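Local atomic coordinates of epoxyqueuosine reductase (Streptococcus thermophilus, PDB entry 5D6S), a protein that belongs to the QueG family of epoxyqueuosine reductases and binds cobalamin together with two iron-sulfur clusters. Residues I119-N122 with S123-L126; Y128-V131 with L132-L136; E306-G309 with M310-G313. All blocks are in the same frame, centred on the assembly; numbering follows the deposited sequence.

Contact 1. Residues I119-N122 with S123-L126; sequences ITPN and SWGL
Three backbone carbonyls in a row, those of I119, T120 and P121, each receive an N-H from S123 or W124. The indole NE1 of W124 reaches I119 O at 2.7 Å; the nitrogen sits almost straight out beyond the carbonyl oxygen, but the N-H...O angle of 136° shows a bent bond, and the oxygen stands somewhat out of the indole plane. The backbone supplies the other two: S123 N binds T120 O at 2.9 Å and W124 N binds P121 O at 3.0 Å, both i to i+3 bonds that wind the chain into a tight turn.

Ring packing reinforces these bonds. P121 CA sits over one face of the indole, 3.3 Å from the centroid of the five-membered ring and 10° off its normal, which meets the geometry of a CH-pi contact. P121 CB continues the cover over the six-membered ring, 3.8 Å from W124 CE3. The CG of W124 lies beside its own backbone N and anti to the carbonyl carbon (chi1 -64°), which folds the indole back over the proline.

The I119 and S123 side chains also meet: I119 CD1 lies 3.7 Å from S123 CB, while S123 OG is hydrogen-bonded to the backbone N of G313. T120 OG1 accepts from N122 N at 3.1 Å and also bonds to D264.

That N122-to-T120 bond defines an ST turn, which leads into a short 3-10 segment in the wall of the cobalamin pocket, to which T120 and N122 belong.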
loop_
_atom_site.group_PDB
_atom_site.type_symbol
_atom_site.label_atom_id
_atom_site.label_comp_id
_atom_site.label_asym_id
_atom_site.label_seq_id
_atom_site.Cartn_x
_atom_site.Cartn_y
_atom_site.Cartn_z
ATOM N N ILE A 119 2.647 -5.537 8.911
ATOM C CA ILE A 119 2.691 -4.378 8.053
ATOM C C ILE A 119 3.125 -4.875 6.661
ATOM O O ILE A 119 4.127 -5.541 6.537
ATOM C CB ILE A 119 3.639 -3.308 8.622
ATOM C CG1 ILE A 119 4.000 -2.369 7.437
ATOM C CG2 ILE A 119 4.778 -4.025 9.347
ATOM C CD1 ILE A 119 5.429 -2.214 6.952
ATOM N N THR A 120 2.325 -4.579 5.633
ATOM C CA THR A 120 2.458 -5.183 4.281
ATOM C C THR A 120 3.887 -5.328 3.763
ATOM O O THR A 120 4.707 -4.427 3.940
ATOM C CB THR A 120 1.664 -4.409 3.204
ATOM O OG1 THR A 120 1.936 -4.977 1.920
ATOM C CG2 THR A 120 2.055 -2.964 3.156
ATOM N N PRO A 121 4.194 -6.467 3.119
ATOM C CA PRO A 121 5.540 -6.669 2.558
ATOM C C PRO A 121 5.890 -5.635 1.494
ATOM O O PRO A 121 7.073 -5.406 1.243
ATOM C CB PRO A 121 5.484 -8.069 1.934
ATOM C CG PRO A 121 4.120 -8.632 2.184
ATOM C CD PRO A 121 3.258 -7.566 2.787
ATOM N N ASN A 122 4.855 -5.023 0.887
ATOM C CA ASN A 122 5.012 -3.873 -0.022
ATOM C C ASN A 122 5.807 -2.723 0.593
ATOM O O ASN A 122 6.283 -1.830 -0.116
ATOM C CB ASN A 122 3.630 -3.357 -0.458
ATOM C CG ASN A 122 3.692 -2.437 -1.680
ATOM O OD1 ASN A 122 4.303 -2.765 -2.693
ATOM N ND2 ASN A 122 3.054 -1.285 -1.593
ATOM N N SER A 123 5.901 -2.725 1.924
ATOM C CA SER A 123 6.589 -1.690 2.654
ATOM C C SER A 123 7.692 -2.249 3.551
ATOM O O SER A 123 8.044 -1.609 4.549
ATOM C CB SER A 123 5.590 -0.901 3.495
ATOM O OG SER A 123 6.191 0.256 4.045
ATOM N N TRP A 124 8.243 -3.425 3.213
ATOM C CA TRP A 124 9.423 -3.945 3.944
ATOM C C TRP A 124 10.651 -3.383 3.321
ATOM O O TRP A 124 10.721 -3.225 2.119
ATOM C CB TRP A 124 9.508 -5.454 3.942
ATOM C CG TRP A 124 8.397 -6.148 4.658
ATOM C CD1 TRP A 124 7.496 -5.591 5.519
ATOM C CD2 TRP A 124 8.087 -7.545 4.597
ATOM N NE1 TRP A 124 6.622 -6.547 5.980
ATOM C CE2 TRP A 124 6.953 -7.757 5.422
ATOM C CE3 TRP A 124 8.634 -8.630 3.909
ATOM C CZ2 TRP A 124 6.360 -9.018 5.578
ATOM C CZ3 TRP A 124 8.039 -9.883 4.057
ATOM C CH2 TRP A 124 6.921 -10.065 4.897
ATOM N N GLY A 125 11.615 -3.008 4.148
ATOM C CA GLY A 125 12.862 -2.440 3.647
ATOM C C GLY A 125 12.664 -1.131 2.932
ATOM O O GLY A 125 11.572 -0.559 2.965
ATOM N N LEU A 126 13.702 -0.683 2.235
ATOM C CA LEU A 126 13.735 0.652 1.645
ATOM C C LEU A 126 12.597 1.001 0.696
ATOM O O LEU A 126 12.223 0.211 -0.146
ATOM C CB LEU A 126 15.038 0.903 0.911
ATOM C CG LEU A 126 15.530 2.303 1.253
ATOM C CD1 LEU A 126 15.973 2.279 2.700
ATOM C CD2 LEU A 126 16.685 2.730 0.375
#

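Contact 2. Residues Y128-V131 with L132-L136; sequences YHYV and LQDKL
Y128 opens the first helical turn by accepting L132 N at its carbonyl O, 2.8 Å away with an N-H...O angle of 179°. L132 CB also lies 3.6 Å from that Y128 O. The tyrosine ring also stacks with Y191 and touches cobalamin.

H129 receives Q133 N at its backbone O. The glutamine chain runs back over that carbonyl, and Q133 CB comes within 3.4 Å of H129 O. The imidazole is fixed from outside by D127 at ND1 and D157 at NE2, two bonds that should hold its rotation.

Y130 binds D134 N through its carbonyl at 3.0 Å. Their side chains lie alongside each other, both with CG anti to the backbone N; ring and carboxylate planes differ by 31°, and Y130 OH stays 3.9 Å from D134 OD1, a loose approach.

V131 takes K135 N at its O, 3.1 Å away. Its CG1 branch runs beside the lysine, whose chain bends at its last torsion (chi4 47°) to leave NZ 4.0 Å from V131 CG1.

Four successive i to i+4 bonds mark the alpha-helical start of helix 128-144, which packs on strand 93-100 through L132 and K135 and brings Y128 to the cobalamin pocket.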
loop_
_atom_site.group_PDB
_atom_site.type_symbol
_atom_site.label_atom_id
_atom_site.label_comp_id
_atom_site.label_asym_id
_atom_site.label_seq_id
_atom_site.Cartn_x
_atom_site.Cartn_y
_atom_site.Cartn_z
ATOM N N TYR A 128 10.236 1.600 -1.893
ATOM C CA TYR A 128 10.340 1.258 -3.316
ATOM C C TYR A 128 10.512 2.493 -4.206
ATOM O O TYR A 128 11.280 2.472 -5.151
ATOM C CB TYR A 128 9.164 0.366 -3.784
ATOM C CG TYR A 128 7.793 0.996 -3.951
ATOM C CD1 TYR A 128 7.452 1.667 -5.119
ATOM C CD2 TYR A 128 6.824 0.889 -2.963
ATOM C CE1 TYR A 128 6.186 2.211 -5.300
ATOM C CE2 TYR A 128 5.569 1.454 -3.129
ATOM C CZ TYR A 128 5.258 2.112 -4.313
ATOM O OH TYR A 128 4.015 2.687 -4.494
ATOM N N HIS A 129 9.800 3.566 -3.900
ATOM C CA HIS A 129 9.934 4.804 -4.678
ATOM C C HIS A 129 11.386 5.169 -4.846
ATOM O O HIS A 129 11.790 5.560 -5.918
ATOM C CB HIS A 129 9.207 6.003 -4.024
ATOM C CG HIS A 129 7.723 5.821 -3.892
ATOM N ND1 HIS A 129 7.149 5.093 -2.869
ATOM C CD2 HIS A 129 6.697 6.281 -4.644
ATOM C CE1 HIS A 129 5.834 5.109 -2.999
ATOM N NE2 HIS A 129 5.535 5.826 -4.066
ATOM N N TYR A 130 12.164 5.119 -3.776
ATOM C CA TYR A 130 13.565 5.469 -3.905
ATOM C C TYR A 130 14.326 4.392 -4.698
ATOM O O TYR A 130 15.149 4.711 -5.555
ATOM C CB TYR A 130 14.258 5.690 -2.555
ATOM C CG TYR A 130 15.742 5.625 -2.778
ATOM C CD1 TYR A 130 16.405 6.650 -3.469
ATOM C CD2 TYR A 130 16.475 4.490 -2.417
ATOM C CE1 TYR A 130 17.764 6.563 -3.736
ATOM C CE2 TYR A 130 17.838 4.389 -2.677
ATOM C CZ TYR A 130 18.478 5.422 -3.339
ATOM O OH TYR A 130 19.826 5.329 -3.609
ATOM N N VAL A 131 14.066 3.121 -4.394
ATOM C CA VAL A 131 14.782 2.021 -5.034
ATOM C C VAL A 131 14.614 2.079 -6.563
ATOM O O VAL A 131 15.593 2.012 -7.307
ATOM C CB VAL A 131 14.343 0.637 -4.493
ATOM C CG1 VAL A 131 15.078 -0.482 -5.214
ATOM C CG2 VAL A 131 14.618 0.516 -3.002
ATOM N N LEU A 132 13.374 2.203 -7.019
ATOM C CA LEU A 132 13.084 2.202 -8.449
ATOM C C LEU A 132 13.561 3.468 -9.164
ATOM O O LEU A 132 14.029 3.379 -10.284
ATOM C CB LEU A 132 11.588 1.953 -8.717
ATOM C CG LEU A 132 11.312 0.468 -8.919
ATOM C CD1 LEU A 132 11.642 -0.318 -7.658
ATOM C CD2 LEU A 132 9.880 0.208 -9.381
ATOM N N GLN A 133 13.425 4.637 -8.541
ATOM C CA GLN A 133 13.915 5.866 -9.154
ATOM C C GLN A 133 15.408 5.761 -9.350
ATOM O O GLN A 133 15.916 6.224 -10.361
ATOM C CB GLN A 133 13.559 7.121 -8.353
ATOM C CG GLN A 133 12.262 7.781 -8.845
ATOM C CD GLN A 133 11.537 8.572 -7.755
ATOM O OE1 GLN A 133 10.370 8.318 -7.429
ATOM N NE2 GLN A 133 12.246 9.531 -7.168
ATOM N N ASP A 134 16.113 5.144 -8.403
ATOM C CA ASP A 134 17.547 4.880 -8.563
ATOM C C ASP A 134 17.822 3.964 -9.775
ATOM O O ASP A 134 18.685 4.262 -10.605
ATOM C CB ASP A 134 18.125 4.264 -7.286
ATOM C CG ASP A 134 19.599 3.888 -7.423
ATOM O OD1 ASP A 134 20.439 4.815 -7.423
ATOM O OD2 ASP A 134 19.899 2.666 -7.518
ATOM N N LYS A 135 17.096 2.850 -9.873
ATOM C CA LYS A 135 17.206 1.928 -11.026
ATOM C C LYS A 135 16.920 2.588 -12.403
ATOM O O LYS A 135 17.690 2.420 -13.343
ATOM C CB LYS A 135 16.296 0.709 -10.821
ATOM C CG LYS A 135 16.892 -0.325 -9.872
ATOM C CD LYS A 135 15.920 -1.459 -9.603
ATOM C CE LYS A 135 16.579 -2.664 -8.959
ATOM N NZ LYS A 135 17.471 -2.315 -7.819
ATOM N N LEU A 136 15.824 3.336 -12.503
ATOM C CA LEU A 136 15.525 4.148 -13.695
ATOM C C LEU A 136 16.565 5.205 -14.055
ATOM O O LEU A 136 16.688 5.583 -15.211
ATOM C CB LEU A 136 14.194 4.884 -13.512
ATOM C CG LEU A 136 12.921 4.056 -13.459
ATOM C CD1 LEU A 136 11.730 5.000 -13.442
ATOM C CD2 LEU A 136 12.817 3.107 -14.639
#

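Contact 3. Residues E306-G309 with M310-G313; sequences ETFG and MIAG
F308 and I311 meet through both backbone and side chain. I311 N donates to F308 O at 3.2 Å with an N-H...O angle of 166°. Their side chains run side by side, pointing the same way, and I311 CD1 reaches the edge of the phenyl ring, 4.0 Å from F308 CD2. The branch ending in CD1 starts between the backbone N and carbonyl carbon (chi1 72°), a placement that also sets I311 CG1 3.3 Å from F308 O.

M310 folds back across the turn towards the helix. Bends at its second and third torsions bring the methyl group CE over the carbonyl of T307.

Further out, F296 meets the F308 ring edge-to-face, and L288 of helix 286-289 touches both F308 and M310. T307 OG1 bonds back to S303 O, within helix 301-308. The loop carrying S123 and D127 also meets the turn: I311 packs on S123, and M310 shares a backbone hydrogen bond with D127. I311 O accepts from S314 OG.

The i to i+3 bond and the backbone path from F308 to I311 define a type I beta turn, by which the chain leaves helix 301-308 and enters the short 3-10 segment beginning at A312.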
loop_
_atom_site.group_PDB
_atom_site.type_symbol
_atom_site.label_atom_id
_atom_site.label_comp_id
_atom_site.label_asym_id
_atom_site.label_seq_id
_atom_site.Cartn_x
_atom_site.Cartn_y
_atom_site.Cartn_z
ATOM N N GLU A 306 13.787 8.415 12.648
ATOM C CA GLU A 306 15.026 7.661 12.734
ATOM C C GLU A 306 14.808 6.183 12.451
ATOM O O GLU A 306 15.662 5.549 11.876
ATOM C CB GLU A 306 15.699 7.865 14.109
ATOM C CG GLU A 306 16.346 9.253 14.273
ATOM C CD GLU A 306 16.525 9.714 15.728
ATOM O OE1 GLU A 306 16.425 8.890 16.658
ATOM O OE2 GLU A 306 16.783 10.922 15.935
ATOM N N THR A 307 13.690 5.617 12.886
ATOM C CA THR A 307 13.524 4.156 12.897
ATOM C C THR A 307 12.692 3.595 11.741
ATOM O O THR A 307 12.880 2.443 11.361
ATOM C CB THR A 307 12.854 3.678 14.213
ATOM O OG1 THR A 307 11.815 4.587 14.575
ATOM C CG2 THR A 307 13.853 3.607 15.349
ATOM N N PHE A 308 11.748 4.389 11.254
ATOM C CA PHE A 308 10.755 3.953 10.294
ATOM C C PHE A 308 10.717 4.833 9.068
ATOM O O PHE A 308 10.010 4.526 8.090
ATOM C CB PHE A 308 9.357 3.973 10.927
ATOM C CG PHE A 308 9.021 2.730 11.707
ATOM C CD1 PHE A 308 9.334 2.626 13.046
ATOM C CD2 PHE A 308 8.409 1.658 11.081
ATOM C CE1 PHE A 308 9.051 1.476 13.765
ATOM C CE2 PHE A 308 8.096 0.521 11.792
ATOM C CZ PHE A 308 8.425 0.420 13.142
ATOM N N GLY A 309 11.504 5.903 9.084
ATOM C CA GLY A 309 11.417 6.949 8.063
ATOM C C GLY A 309 11.785 6.529 6.651
ATOM O O GLY A 309 11.484 7.229 5.694
ATOM N N MET A 310 12.447 5.387 6.534
ATOM C CA MET A 310 12.969 4.887 5.269
ATOM C C MET A 310 11.957 4.037 4.519
ATOM O O MET A 310 12.169 3.752 3.352
ATOM C CB MET A 310 14.179 3.997 5.546
ATOM C CG MET A 310 13.770 2.628 6.098
ATOM S SD MET A 310 14.592 2.078 7.596
ATOM C CE MET A 310 14.239 3.406 8.747
ATOM N N ILE A 311 10.914 3.565 5.196
ATOM C CA ILE A 311 9.951 2.667 4.534
ATOM C C ILE A 311 8.849 3.458 3.817
ATOM O O ILE A 311 8.555 4.612 4.142
ATOM C CB ILE A 311 9.325 1.599 5.491
ATOM C CG1 ILE A 311 8.330 2.218 6.479
ATOM C CG2 ILE A 311 10.404 0.840 6.254
ATOM C CD1 ILE A 311 7.469 1.197 7.191
ATOM N N ALA A 312 8.225 2.809 2.852
ATOM C CA ALA A 312 7.157 3.428 2.073
ATOM C C ALA A 312 6.038 3.917 2.981
ATOM O O ALA A 312 5.506 5.020 2.790
ATOM C CB ALA A 312 6.615 2.445 1.057
ATOM N N GLY A 313 5.671 3.084 3.954
ATOM C CA GLY A 313 4.541 3.353 4.829
ATOM C C GLY A 313 4.690 4.553 5.730
ATOM O O GLY A 313 3.754 4.883 6.465
#

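Along the chain, contact 1 is followed, after one residue, by contact 2: the loop after strand 93-100 holds the first, and helix 128-144 the second, with centres about 15 Å apart. Contact 3 comes far later, at the end of helix 301-308 and in the loop after it, yet its centre lies about 10 Å from that of contact 1. Besides the S123 hydroxyl, these two also touch where G125 O lies 3.8 Å from I311 CG2. N122 O touches Y128 CD2 at 4.0 Å, linking contacts 1 and 2, whereas contacts 2 and 3 do not touch. The 119-126 loop is thus the middle piece, joining a cobalamin-lining helix start to a turn from the later, helical part of the chain.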